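D-alanine--D-alanine ligase (Coxiella burnetii, PDB 3TQT) catalyses the ATP-dependent joining of two D-alanine molecules into D-alanyl-D-alanine, a building block of peptidoglycan, using magnesium or manganese ions. Local coordinates at residues D65-K69 with E70-R74; H18-S21 with I22-K26; F80-A83 with A84-W87; G108-G111 with E112-A115. All blocks are in the same frame, centred on the assembly; numbering follows the deposited sequence.

Contact 1: D65-K69 with E70-R74; sequences DHLVK and EGSAR
Glu-70 folds back over the imidazole of His-66, one turn earlier, where helix 64-70 ends. Its CB lies 3.4 Å from His-66 O. The same carbonyl accepts the Glu-70 N bond at 2.8 Å. CG stays anti to the carbonyl carbon (chi1 -72°) and sits over one face of the ring, 3.8 Å from its centroid, in a CH-pi contact offset toward the rim. The chain then bends at chi2 (-61°). CD comes 4.0 Å from His-66 NE2, and the carboxylate plane is 21° from that of the ring. OE2 is also 4.0 Å from His-66 NE2, so the two polar ends are neighbours without a bond.

Beyond Glu-70 the helix is closed by Gly-71, which has positive phi. Leu-67 O takes Ala-73 N at 3.0 Å and Gly-71 N at 3.0 Å, from opposite faces of its plane. Ser-72 OG adds a weak bond. Ala-73 CB packs on Leu-67 CB at 3.9 Å, beside Tyr-51 and Ile-53 of strand 50-53. A water donates to Val-68 O and to Ala-73 O. The carbonyls of Leu-67 and Val-68 thus find donors beyond the helix end, and the nearby carboxylate may favour a protonated His-66.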
ATOM      1  N   ASP A  65      -4.423  28.270  -5.178  1.00 25.62           N
ATOM      2  CA  ASP A  65      -5.446  28.559  -6.183  1.00 30.35           C
ATOM      3  C   ASP A  65      -5.169  29.903  -6.876  1.00 33.34           C
ATOM      4  O   ASP A  65      -5.328  30.048  -8.087  1.00 28.88           O
ATOM      5  CB  ASP A  65      -6.836  28.560  -5.554  1.00 40.25           C
ATOM      6  CG  ASP A  65      -7.932  28.763  -6.577  1.00 61.37           C
ATOM      7  OD1 ASP A  65      -8.281  27.781  -7.268  1.00 70.17           O
ATOM      8  OD2 ASP A  65      -8.444  29.900  -6.695  1.00 63.47           O
ATOM      9  N   HIS A  66      -4.752  30.883  -6.092  1.00 31.26           N
ATOM     10  CA  HIS A  66      -4.400  32.194  -6.628  1.00 33.75           C
ATOM     11  C   HIS A  66      -3.231  32.076  -7.607  1.00 25.19           C
ATOM     12  O   HIS A  66      -3.245  32.664  -8.696  1.00 26.98           O
ATOM     13  CB  HIS A  66      -4.030  33.123  -5.480  1.00 29.67           C
ATOM     14  CG  HIS A  66      -3.662  34.505  -5.910  1.00 35.20           C
ATOM     15  ND1 HIS A  66      -4.605  35.459  -6.243  1.00 35.50           N
ATOM     16  CD2 HIS A  66      -2.456  35.107  -6.044  1.00 34.76           C
ATOM     17  CE1 HIS A  66      -3.993  36.583  -6.565  1.00 36.72           C
ATOM     18  NE2 HIS A  66      -2.688  36.397  -6.453  1.00 33.96           N
ATOM     19  N   LEU A  67      -2.229  31.295  -7.217  1.00 27.07           N
ATOM     20  CA  LEU A  67      -1.021  31.149  -8.012  1.00 28.86           C
ATOM     21  C   LEU A  67      -1.318  30.458  -9.331  1.00 30.39           C
ATOM     22  O   LEU A  67      -0.716  30.763 -10.367  1.00 26.63           O
ATOM     23  CB  LEU A  67       0.027  30.372  -7.226  1.00 24.74           C
ATOM     24  CG  LEU A  67       0.389  31.049  -5.907  1.00 25.19           C
ATOM     25  CD1 LEU A  67       1.292  30.140  -5.100  1.00 29.50           C
ATOM     26  CD2 LEU A  67       1.035  32.400  -6.170  1.00 29.42           C
ATOM     27  N   VAL A  68      -2.257  29.525  -9.284  1.00 24.52           N
ATOM     28  CA  VAL A  68      -2.727  28.861 -10.482  1.00 30.75           C
ATOM     29  C   VAL A  68      -3.354  29.895 -11.418  1.00 28.29           C
ATOM     30  O   VAL A  68      -3.008  29.985 -12.597  1.00 27.20           O
ATOM     31  CB  VAL A  68      -3.777  27.794 -10.129  1.00 27.23           C
ATOM     32  CG1 VAL A  68      -4.446  27.283 -11.387  1.00 33.64           C
ATOM     33  CG2 VAL A  68      -3.128  26.661  -9.356  1.00 29.13           C
ATOM     34  N   LYS A  69      -4.271  30.681 -10.875  1.00 28.48           N
ATOM     35  CA  LYS A  69      -4.999  31.660 -11.680  1.00 34.52           C
ATOM     36  C   LYS A  69      -4.083  32.740 -12.240  1.00 31.74           C
ATOM     37  O   LYS A  69      -4.227  33.148 -13.391  1.00 33.76           O
ATOM     38  CB  LYS A  69      -6.142  32.281 -10.877  1.00 43.90           C
ATOM     39  CG  LYS A  69      -7.373  31.388 -10.791  1.00 54.62           C
ATOM     40  CD  LYS A  69      -8.612  32.163 -10.361  1.00 67.62           C
ATOM     41  CE  LYS A  69      -8.527  32.612  -8.910  1.00 72.79           C
ATOM     42  NZ  LYS A  69      -9.774  33.300  -8.473  1.00 78.26           N
ATOM     43  N   GLU A  70      -3.142  33.201 -11.422  1.00 28.88           N
ATOM     44  CA  GLU A  70      -2.158  34.190 -11.866  1.00 32.62           C
ATOM     45  C   GLU A  70      -1.267  33.623 -12.957  1.00 32.69           C
ATOM     46  O   GLU A  70      -0.788  34.353 -13.826  1.00 34.49           O
ATOM     47  CB  GLU A  70      -1.299  34.673 -10.695  1.00 30.86           C
ATOM     48  CG  GLU A  70      -2.031  35.569  -9.728  1.00 31.81           C
ATOM     49  CD  GLU A  70      -2.534  36.833 -10.400  1.00 39.46           C
ATOM     50  OE1 GLU A  70      -1.723  37.527 -11.048  1.00 38.58           O
ATOM     51  OE2 GLU A  70      -3.741  37.127 -10.291  1.00 35.27           O
ATOM     52  N   GLY A  71      -1.045  32.314 -12.899  1.00 31.67           N
ATOM     53  CA  GLY A  71      -0.197  31.644 -13.862  1.00 29.72           C
ATOM     54  C   GLY A  71       1.194  31.325 -13.340  1.00 32.72           C
ATOM     55  O   GLY A  71       1.998  30.733 -14.050  1.00 37.99           O
ATOM     56  N   SER A  72       1.484  31.716 -12.103  1.00 32.48           N
ATOM     57  CA  SER A  72       2.804  31.461 -11.538  1.00 34.44           C
ATOM     58  C   SER A  72       3.000  29.998 -11.148  1.00 34.31           C
ATOM     59  O   SER A  72       4.116  29.488 -11.207  1.00 42.17           O
ATOM     60  CB  SER A  72       3.089  32.378 -10.351  1.00 27.61           C
ATOM     61  OG  SER A  72       2.197  32.119  -9.299  1.00 33.42           O
ATOM     62  N   ALA A  73       1.923  29.326 -10.745  1.00 34.62           N
ATOM     63  CA  ALA A  73       1.983  27.888 -10.512  1.00 29.86           C
ATOM     64  C   ALA A  73       1.879  27.174 -11.850  1.00 33.16           C
ATOM     65  O   ALA A  73       0.845  27.229 -12.520  1.00 33.58           O
ATOM     66  CB  ALA A  73       0.868  27.442  -9.581  1.00 26.00           C
ATOM     67  N   ARG A  74       2.952  26.491 -12.224  1.00 31.71           N
ATOM     68  CA  ARG A  74       3.095  25.938 -13.563  1.00 35.38           C
ATOM     69  C   ARG A  74       2.536  24.527 -13.651  1.00 33.83           C
ATOM     70  O   ARG A  74       2.927  23.649 -12.880  1.00 28.18           O
ATOM     71  CB  ARG A  74       4.576  25.905 -13.958  1.00 44.93           C
ATOM     72  CG  ARG A  74       5.355  27.205 -13.732  1.00 57.28           C
ATOM     73  CD  ARG A  74       6.840  26.902 -13.501  1.00 62.34           C
ATOM     74  NE  ARG A  74       7.745  27.897 -14.075  1.00 71.20           N
ATOM     75  CZ  ARG A  74       8.449  28.774 -13.364  1.00 72.70           C
ATOM     76  NH1 ARG A  74       8.357  28.786 -12.044  1.00 76.94           N
ATOM     77  NH2 ARG A  74       9.251  29.638 -13.971  1.00 71.94           N
TER
HETATM   78  O   HOH W   1      -1.234  28.249 -13.983  1.00 34.68           O

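Contact 2: H18-S21 with I22-K26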
ATOM      1  N   HIS A  18      -7.791  18.736   1.990  1.00 33.91           N
ATOM      2  CA  HIS A  18      -7.076  19.589   1.042  1.00 35.66           C
ATOM      3  C   HIS A  18      -6.565  20.881   1.690  1.00 36.38           C
ATOM      4  O   HIS A  18      -5.385  21.212   1.588  1.00 32.85           O
ATOM      5  CB  HIS A  18      -8.018  19.917  -0.115  1.00 39.09           C
ATOM      6  CG  HIS A  18      -7.375  20.640  -1.258  1.00 34.23           C
ATOM      7  ND1 HIS A  18      -7.219  22.014  -1.278  1.00 34.94           N
ATOM      8  CD2 HIS A  18      -6.906  20.195  -2.446  1.00 28.16           C
ATOM      9  CE1 HIS A  18      -6.668  22.374  -2.419  1.00 27.90           C
ATOM     10  NE2 HIS A  18      -6.463  21.291  -3.150  1.00 37.99           N
ATOM     11  N   GLU A  19      -7.446  21.610   2.361  1.00 34.58           N
ATOM     12  CA  GLU A  19      -7.042  22.891   2.945  1.00 31.52           C
ATOM     13  C   GLU A  19      -6.051  22.759   4.111  1.00 31.22           C
ATOM     14  O   GLU A  19      -5.137  23.564   4.248  1.00 28.81           O
ATOM     15  CB  GLU A  19      -8.264  23.737   3.316  1.00 39.13           C
ATOM     16  CG  GLU A  19      -9.075  24.207   2.103  1.00 44.25           C
ATOM     17  CD  GLU A  19      -8.313  25.195   1.213  1.00 53.24           C
ATOM     18  OE1 GLU A  19      -7.363  25.849   1.714  1.00 52.71           O
ATOM     19  OE2 GLU A  19      -8.663  25.318   0.012  1.00 48.28           O
ATOM     20  N   ILE A  20      -6.221  21.744   4.948  1.00 28.42           N
ATOM     21  CA  ILE A  20      -5.247  21.482   5.999  1.00 28.67           C
ATOM     22  C   ILE A  20      -3.884  21.120   5.379  1.00 24.09           C
ATOM     23  O   ILE A  20      -2.829  21.506   5.884  1.00 26.73           O
ATOM     24  CB  ILE A  20      -5.706  20.327   6.911  1.00 35.18           C
ATOM     25  CG1 ILE A  20      -7.135  20.565   7.413  1.00 45.02           C
ATOM     26  CG2 ILE A  20      -4.732  20.140   8.078  1.00 34.91           C
ATOM     27  CD1 ILE A  20      -7.705  19.388   8.177  1.00 44.61           C
ATOM     28  N   SER A  21      -3.916  20.376   4.279  1.00 22.32           N
ATOM     29  CA  SER A  21      -2.699  19.998   3.573  1.00 25.80           C
ATOM     30  C   SER A  21      -1.893  21.230   3.162  1.00 29.46           C
ATOM     31  O   SER A  21      -0.658  21.299   3.335  1.00 19.77           O
ATOM     32  CB  SER A  21      -3.056  19.156   2.342  1.00 20.25           C
ATOM     33  OG  SER A  21      -1.942  19.021   1.491  1.00 23.84           O
ATOM     34  N   ILE A  22      -2.596  22.210   2.608  1.00 25.35           N
ATOM     35  CA  ILE A  22      -1.949  23.449   2.202  1.00 22.68           C
ATOM     36  C   ILE A  22      -1.341  24.147   3.415  1.00 19.67           C
ATOM     37  O   ILE A  22      -0.216  24.644   3.342  1.00 22.83           O
ATOM     38  CB  ILE A  22      -2.946  24.397   1.514  1.00 21.03           C
ATOM     39  CG1 ILE A  22      -3.382  23.800   0.173  1.00 32.45           C
ATOM     40  CG2 ILE A  22      -2.323  25.776   1.328  1.00 24.86           C
ATOM     41  CD1 ILE A  22      -4.734  24.285  -0.300  1.00 36.18           C
ATOM     42  N   GLN A  23      -2.083  24.203   4.524  1.00 22.52           N
ATOM     43  CA  GLN A  23      -1.550  24.844   5.729  1.00 27.54           C
ATOM     44  C   GLN A  23      -0.339  24.090   6.302  1.00 27.84           C
ATOM     45  O   GLN A  23       0.614  24.710   6.765  1.00 23.92           O
ATOM     46  CB  GLN A  23      -2.620  25.069   6.800  1.00 26.40           C
ATOM     47  CG  GLN A  23      -3.673  26.103   6.392  1.00 37.76           C
ATOM     48  CD  GLN A  23      -3.047  27.385   5.843  1.00 47.69           C
ATOM     49  OE1 GLN A  23      -3.358  27.817   4.725  1.00 48.46           O
ATOM     50  NE2 GLN A  23      -2.161  27.997   6.629  1.00 40.23           N
ATOM     51  N   SER A  24      -0.387  22.763   6.277  1.00 27.11           N
ATOM     52  CA  SER A  24       0.776  21.954   6.652  1.00 25.59           C
ATOM     53  C   SER A  24       1.962  22.291   5.754  1.00 24.15           C
ATOM     54  O   SER A  24       3.068  22.540   6.229  1.00 26.78           O
ATOM     55  CB  SER A  24       0.448  20.452   6.571  1.00 21.80           C
ATOM     56  OG  SER A  24      -0.548  20.121   7.513  1.00 26.71           O
ATOM     57  N   ALA A  25       1.727  22.291   4.448  1.00 23.93           N
ATOM     58  CA  ALA A  25       2.786  22.568   3.490  1.00 23.60           C
ATOM     59  C   ALA A  25       3.372  23.959   3.691  1.00 25.90           C
ATOM     60  O   ALA A  25       4.575  24.150   3.545  1.00 23.31           O
ATOM     61  CB  ALA A  25       2.288  22.412   2.073  1.00 27.43           C
ATOM     62  N   LYS A  26       2.528  24.932   4.022  1.00 26.69           N
ATOM     63  CA  LYS A  26       3.029  26.282   4.225  1.00 28.24           C
ATOM     64  C   LYS A  26       3.977  26.330   5.414  1.00 24.16           C
ATOM     65  O   LYS A  26       5.017  26.966   5.359  1.00 23.72           O
ATOM     66  CB  LYS A  26       1.888  27.275   4.400  1.00 26.81           C
ATOM     67  CG  LYS A  26       1.135  27.562   3.120  1.00 30.09           C
ATOM     68  CD  LYS A  26       0.023  28.564   3.387  1.00 39.23           C
ATOM     69  CE  LYS A  26      -0.719  28.925   2.117  1.00 43.89           C
ATOM     70  NZ  LYS A  26      -0.295  30.247   1.595  1.00 33.90           N
TER
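The CD1 methyl of Ile-22 rests against the imidazole of His-18 on the first turn of helix 18-31. The two side chains run at an angle to each other. CD1 lies 3.4 Å from His-18 CE1 and 3.5 Å from ND1, and it meets the ring obliquely. The imidazole swings to this side because its CG is anti to the backbone N (chi1 -173°). The ring also stacks on His-46, and NE2 has a weak bond to Ile-44 O.

Glu-19 lies alongside Ile-22 and points the same way. Its chain bends at chi2, which brings OE1 to 3.7 Å from the same CD1. The methyl is therefore shared by an imidazole and a carboxylate.

Ser-24 reaches backward along another side of the helix. Its OG is 3.1 Å from Ile-20 O, but the proton has another acceptor within reach. His-107 NE2 and Phe-323 N also bond this hydroxyl. Ser-21 directs OG inward, where Gly-12 N and Met-105 O bond it.

The backbone between them is regular helix. Ile-22 N bonds His-18 O at 3.1 Å, and Ser-24 N bonds Ile-20 O at 2.8 Å. Ala-25 packs on Val-9 and Cys-11 of strand 5-12. Ser-21 ties the helix start to the end of strand 5-12 and to the loop after strand 101-104; Ser-24 links it to His-107 and to the loop after strand 312-318. The arrangement belongs to the first beta-alpha-beta unit (5-12, 18-31, 37-44) of the Rossmann-like N-terminal domain of D-Ala-D-Ala ligases.

Contact 3: F80-A83 with A84-W87; sequences FGDA and AKPW
Asp-82 and Lys-85 close a turn in the hairpin connection between the antiparallel strands 74-78 and 87-89. The bond runs from the backbone of Lys-85 to the side chain of Asp-82. Lys-85 N donates to Asp-82 OD1 at 2.7 Å, with an N-H...O angle of 157°. The donor comes from above the carboxylate plane, 46° out of it. Asp-82 can reach it because its CG is anti to its own backbone N (chi1 -170°), which sends the carboxylate across the turn.

Ala-83 and Ala-84 form the bend itself, both with helix-like backbone angles. Ala-84 CB is 4.1 Å from Asp-82 OD1, and Lys-85 CB is closer, at 3.6 Å. The rest of the lysine leads away. Its NZ stays 6.5 Å from Asp-82 OD2, so the opposite charges do not pair. The second carboxylate oxygen is used instead by Arg-96, in a salt bridge to OD2. Asp-82 therefore holds the turn with one oxygen and strand 96-97 with the other. The charged Arg-96 may also favour the ionised form of the acid.

Pro-86 follows on the way into strand 87-89. Its CG lies 3.7 Å above the Trp-87 ring, over the centre of that face.

Around the turn, Ala-84 bonds the backbone of Ala-99 and Pro-86 that of Ala-79. At the other end, Phe-80 stacks its ring on Trp-50 of the second subunit. Trp-87 packs on Ile-76 and Ile-78 of strand 74-78 and on Tyr-97 of strand 96-97.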
ATOM      1  N   PHE A  80       8.842   9.885 -16.199  1.00 25.24           N
ATOM      2  CA  PHE A  80       9.267   8.559 -15.767  1.00 25.18           C
ATOM      3  C   PHE A  80      10.697   8.278 -16.178  1.00 25.65           C
ATOM      4  O   PHE A  80      11.130   8.674 -17.259  1.00 31.02           O
ATOM      5  CB  PHE A  80       8.347   7.479 -16.325  1.00 27.79           C
ATOM      6  CG  PHE A  80       7.007   7.441 -15.666  1.00 26.71           C
ATOM      7  CD1 PHE A  80       6.892   7.088 -14.336  1.00 24.86           C
ATOM      8  CD2 PHE A  80       5.868   7.783 -16.367  1.00 39.31           C
ATOM      9  CE1 PHE A  80       5.659   7.062 -13.718  1.00 36.42           C
ATOM     10  CE2 PHE A  80       4.630   7.756 -15.755  1.00 45.63           C
ATOM     11  CZ  PHE A  80       4.528   7.394 -14.429  1.00 38.61           C
ATOM     12  N   GLY A  81      11.431   7.602 -15.310  1.00 29.38           N
ATOM     13  CA  GLY A  81      12.783   7.189 -15.636  1.00 35.55           C
ATOM     14  C   GLY A  81      13.796   8.262 -15.303  1.00 46.49           C
ATOM     15  O   GLY A  81      14.947   7.956 -15.005  1.00 57.16           O
ATOM     16  N   ASP A  82      13.371   9.522 -15.356  1.00 46.84           N
ATOM     17  CA  ASP A  82      14.255  10.636 -15.026  1.00 49.67           C
ATOM     18  C   ASP A  82      14.370  10.770 -13.508  1.00 46.94           C
ATOM     19  O   ASP A  82      13.575  11.463 -12.867  1.00 40.07           O
ATOM     20  CB  ASP A  82      13.745  11.938 -15.648  1.00 44.74           C
ATOM     21  CG  ASP A  82      14.750  13.077 -15.539  1.00 52.56           C
ATOM     22  OD1 ASP A  82      15.433  13.177 -14.497  1.00 47.02           O
ATOM     23  OD2 ASP A  82      14.858  13.873 -16.498  1.00 55.33           O
ATOM     24  N   ALA A  83      15.365  10.097 -12.944  1.00 48.29           N
ATOM     25  CA  ALA A  83      15.510  10.013 -11.496  1.00 51.97           C
ATOM     26  C   ALA A  83      15.816  11.369 -10.869  1.00 42.22           C
ATOM     27  O   ALA A  83      15.406  11.641  -9.746  1.00 40.55           O
ATOM     28  CB  ALA A  83      16.580   8.999 -11.131  1.00 56.18           C
ATOM     29  N   ALA A  84      16.521  12.224 -11.603  1.00 36.86           N
ATOM     30  CA  ALA A  84      16.961  13.506 -11.054  1.00 37.94           C
ATOM     31  C   ALA A  84      15.920  14.625 -11.175  1.00 37.84           C
ATOM     32  O   ALA A  84      15.776  15.446 -10.269  1.00 30.94           O
ATOM     33  CB  ALA A  84      18.267  13.930 -11.694  1.00 34.81           C
ATOM     34  N   LYS A  85      15.211  14.651 -12.302  1.00 35.96           N
ATOM     35  CA  LYS A  85      14.257  15.712 -12.604  1.00 37.14           C
ATOM     36  C   LYS A  85      12.909  15.107 -12.976  1.00 30.64           C
ATOM     37  O   LYS A  85      12.584  14.967 -14.149  1.00 30.13           O
ATOM     38  CB  LYS A  85      14.770  16.585 -13.745  1.00 30.51           C
ATOM     39  CG  LYS A  85      16.121  17.230 -13.479  1.00 39.28           C
ATOM     40  CD  LYS A  85      16.363  18.383 -14.448  1.00 44.46           C
ATOM     41  CE  LYS A  85      17.711  19.043 -14.212  1.00 54.22           C
ATOM     42  NZ  LYS A  85      18.536  19.073 -15.455  1.00 60.63           N
ATOM     43  N   PRO A  86      12.117  14.753 -11.961  1.00 27.71           N
ATOM     44  CA  PRO A  86      10.872  14.013 -12.158  1.00 27.55           C
ATOM     45  C   PRO A  86       9.715  14.870 -12.655  1.00 27.66           C
ATOM     46  O   PRO A  86       8.765  14.307 -13.194  1.00 29.87           O
ATOM     47  CB  PRO A  86      10.567  13.491 -10.756  1.00 24.92           C
ATOM     48  CG  PRO A  86      11.165  14.508  -9.848  1.00 24.02           C
ATOM     49  CD  PRO A  86      12.418  14.965 -10.534  1.00 25.60           C
ATOM     50  N   TRP A  87       9.787  16.188 -12.471  1.00 18.63           N
ATOM     51  CA  TRP A  87       8.681  17.070 -12.825  1.00 20.72           C
ATOM     52  C   TRP A  87       8.954  17.715 -14.161  1.00 27.52           C
ATOM     53  O   TRP A  87      10.056  18.225 -14.401  1.00 27.82           O
ATOM     54  CB  TRP A  87       8.508  18.182 -11.792  1.00 20.89           C
ATOM     55  CG  TRP A  87       8.629  17.754 -10.375  1.00 22.29           C
ATOM     56  CD1 TRP A  87       9.347  18.373  -9.394  1.00 26.41           C
ATOM     57  CD2 TRP A  87       8.011  16.611  -9.764  1.00 25.05           C
ATOM     58  NE1 TRP A  87       9.200  17.693  -8.200  1.00 28.28           N
ATOM     59  CE2 TRP A  87       8.394  16.605  -8.406  1.00 23.43           C
ATOM     60  CE3 TRP A  87       7.180  15.588 -10.235  1.00 21.33           C
ATOM     61  CZ2 TRP A  87       7.975  15.621  -7.519  1.00 27.12           C
ATOM     62  CZ3 TRP A  87       6.746  14.620  -9.342  1.00 30.08           C
ATOM     63  CH2 TRP A  87       7.149  14.640  -8.003  1.00 30.02           C
TER

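Contact 4: G108-G111 with E112-A115; sequences GTQG and EDGA
Gly-108 and Glu-112 grip each other twice in the glycine-rich loop that carries a D-Ala-D-Ala ligase signature sequence. Gly-108 N donates to Glu-112 OE2 at 2.8 Å, and the oxygen receives it on its anti lone pair. In return, Glu-112 N donates to Gly-108 O at 2.9 Å, in the carbonyl plane. The glutamate chain is extended beyond CG, which lets the carboxylate reach back to the start of the loop.

Asp-113 makes the second clasp. Its OD2 accepts Gln-110 N at 2.8 Å, from above the carboxylate plane. Its OD1 accepts Ala-115 N at 3.0 Å, forming an Asx turn just before helix 115-122. One carboxylate thus fixes both the bend at Gln-110, which has positive phi, and the first residue of the helix. For this its CG stands between the backbone N and the carbonyl carbon (chi1 59°). The amide of Gln-110 runs beside the carboxylate, with their planes 78° apart.

Further out, Glu-112 OE1 accepts from Ile-320 N, so its two oxygens join this loop to the one after strand 312-318. Its side chain comes within about 4 Å of that of Asn-318, a predicted ligand of the second magnesium. Thr-109 touches Leu-190, in the predicted ATP-binding range. Gln-110, Asp-113 and Ala-115 also pack on the second subunit, at Leu-122, Gln-133 and Gly-118. Gly-111 O accepts from Gln-117 NE2, and Ala-115 CB rests 3.5 Å from Gln-110 O.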
ATOM      1  N   GLY A 108      -4.961  12.315   4.209  1.00 29.77           N
ATOM      2  CA  GLY A 108      -6.093  11.491   3.837  1.00 31.58           C
ATOM      3  C   GLY A 108      -5.983  10.829   2.477  1.00 37.55           C
ATOM      4  O   GLY A 108      -4.909  10.377   2.058  1.00 36.56           O
ATOM      5  N   THR A 109      -7.120  10.762   1.792  1.00 32.21           N
ATOM      6  CA  THR A 109      -7.197  10.142   0.482  1.00 31.21           C
ATOM      7  C   THR A 109      -6.051  10.583  -0.426  1.00 30.33           C
ATOM      8  O   THR A 109      -5.670  11.761  -0.456  1.00 34.00           O
ATOM      9  CB  THR A 109      -8.561  10.425  -0.168  1.00 38.61           C
ATOM     10  OG1 THR A 109      -9.591   9.880   0.659  1.00 46.75           O
ATOM     11  CG2 THR A 109      -8.648   9.795  -1.539  1.00 48.65           C
ATOM     12  N   GLN A 110      -5.492   9.606  -1.140  1.00 42.29           N
ATOM     13  CA  GLN A 110      -4.387   9.813  -2.083  1.00 42.30           C
ATOM     14  C   GLN A 110      -3.036  10.036  -1.398  1.00 41.63           C
ATOM     15  O   GLN A 110      -2.019   9.470  -1.806  1.00 39.77           O
ATOM     16  CB  GLN A 110      -4.692  10.960  -3.063  1.00 40.24           C
ATOM     17  CG  GLN A 110      -6.102  10.928  -3.676  1.00 44.51           C
ATOM     18  CD  GLN A 110      -6.402   9.659  -4.454  1.00 48.10           C
ATOM     19  OE1 GLN A 110      -6.088   8.557  -4.010  1.00 57.20           O
ATOM     20  NE2 GLN A 110      -7.026   9.808  -5.617  1.00 51.32           N
ATOM     21  N   GLY A 111      -3.034  10.851  -0.348  1.00 31.67           N
ATOM     22  CA  GLY A 111      -1.794  11.273   0.282  1.00 34.84           C
ATOM     23  C   GLY A 111      -1.248  10.335   1.342  1.00 31.14           C
ATOM     24  O   GLY A 111      -0.035  10.199   1.483  1.00 35.28           O
ATOM     25  N   GLU A 112      -2.136   9.708   2.107  1.00 34.62           N
ATOM     26  CA  GLU A 112      -1.712   8.828   3.191  1.00 34.01           C
ATOM     27  C   GLU A 112      -2.013   7.378   2.882  1.00 37.48           C
ATOM     28  O   GLU A 112      -1.603   6.494   3.632  1.00 37.95           O
ATOM     29  CB  GLU A 112      -2.419   9.194   4.505  1.00 40.02           C
ATOM     30  CG  GLU A 112      -1.988  10.513   5.095  1.00 43.02           C
ATOM     31  CD  GLU A 112      -2.624  10.774   6.452  1.00 42.82           C
ATOM     32  OE1 GLU A 112      -2.118  10.250   7.467  1.00 38.08           O
ATOM     33  OE2 GLU A 112      -3.630  11.504   6.498  1.00 45.87           O
ATOM     34  N   ASP A 113      -2.749   7.134   1.799  1.00 39.21           N
ATOM     35  CA  ASP A 113      -3.250   5.792   1.508  1.00 27.68           C
ATOM     36  C   ASP A 113      -2.329   4.988   0.611  1.00 24.85           C
ATOM     37  O   ASP A 113      -2.711   3.930   0.114  1.00 27.09           O
ATOM     38  CB  ASP A 113      -4.653   5.819   0.897  1.00 26.76           C
ATOM     39  CG  ASP A 113      -4.727   6.608  -0.403  1.00 33.58           C
ATOM     40  OD1 ASP A 113      -3.681   7.001  -0.973  1.00 24.98           O
ATOM     41  OD2 ASP A 113      -5.866   6.843  -0.853  1.00 42.26           O
ATOM     42  N   GLY A 114      -1.126   5.503   0.396  1.00 24.42           N
ATOM     43  CA  GLY A 114      -0.165   4.811  -0.422  1.00 27.39           C
ATOM     44  C   GLY A 114      -0.183   5.198  -1.882  1.00 25.94           C
ATOM     45  O   GLY A 114       0.733   4.844  -2.600  1.00 26.13           O
ATOM     46  N   ALA A 115      -1.208   5.916  -2.337  1.00 25.51           N
ATOM     47  CA  ALA A 115      -1.288   6.255  -3.757  1.00 31.45           C
ATOM     48  C   ALA A 115      -0.138   7.162  -4.190  1.00 27.80           C
ATOM     49  O   ALA A 115       0.594   6.849  -5.129  1.00 21.90           O
ATOM     50  CB  ALA A 115      -2.642   6.888  -4.100  1.00 31.29           C
TER

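Overall arrangement
All four contacts lie in the N-terminal domain and follow one another along the chain in the order 2, 1, 3, 4. Contact 4 is nearest the predicted metal and ATP residues. Contact 2 is its neighbour, with centres 15 Å apart, and the Ile-20 side chain stands about 9 Å from that of Ser-192 in the predicted ATP range. His-107, which bonds Ser-24 of contact 2, also packs on Glu-112 of contact 4. Contacts 1 and 3 are away from these sites, with centres 23 Å apart, at turns leading into strands 74-78 and 87-89. Contacts 3 and 4 both touch the second subunit, though their centres are 21 Å apart.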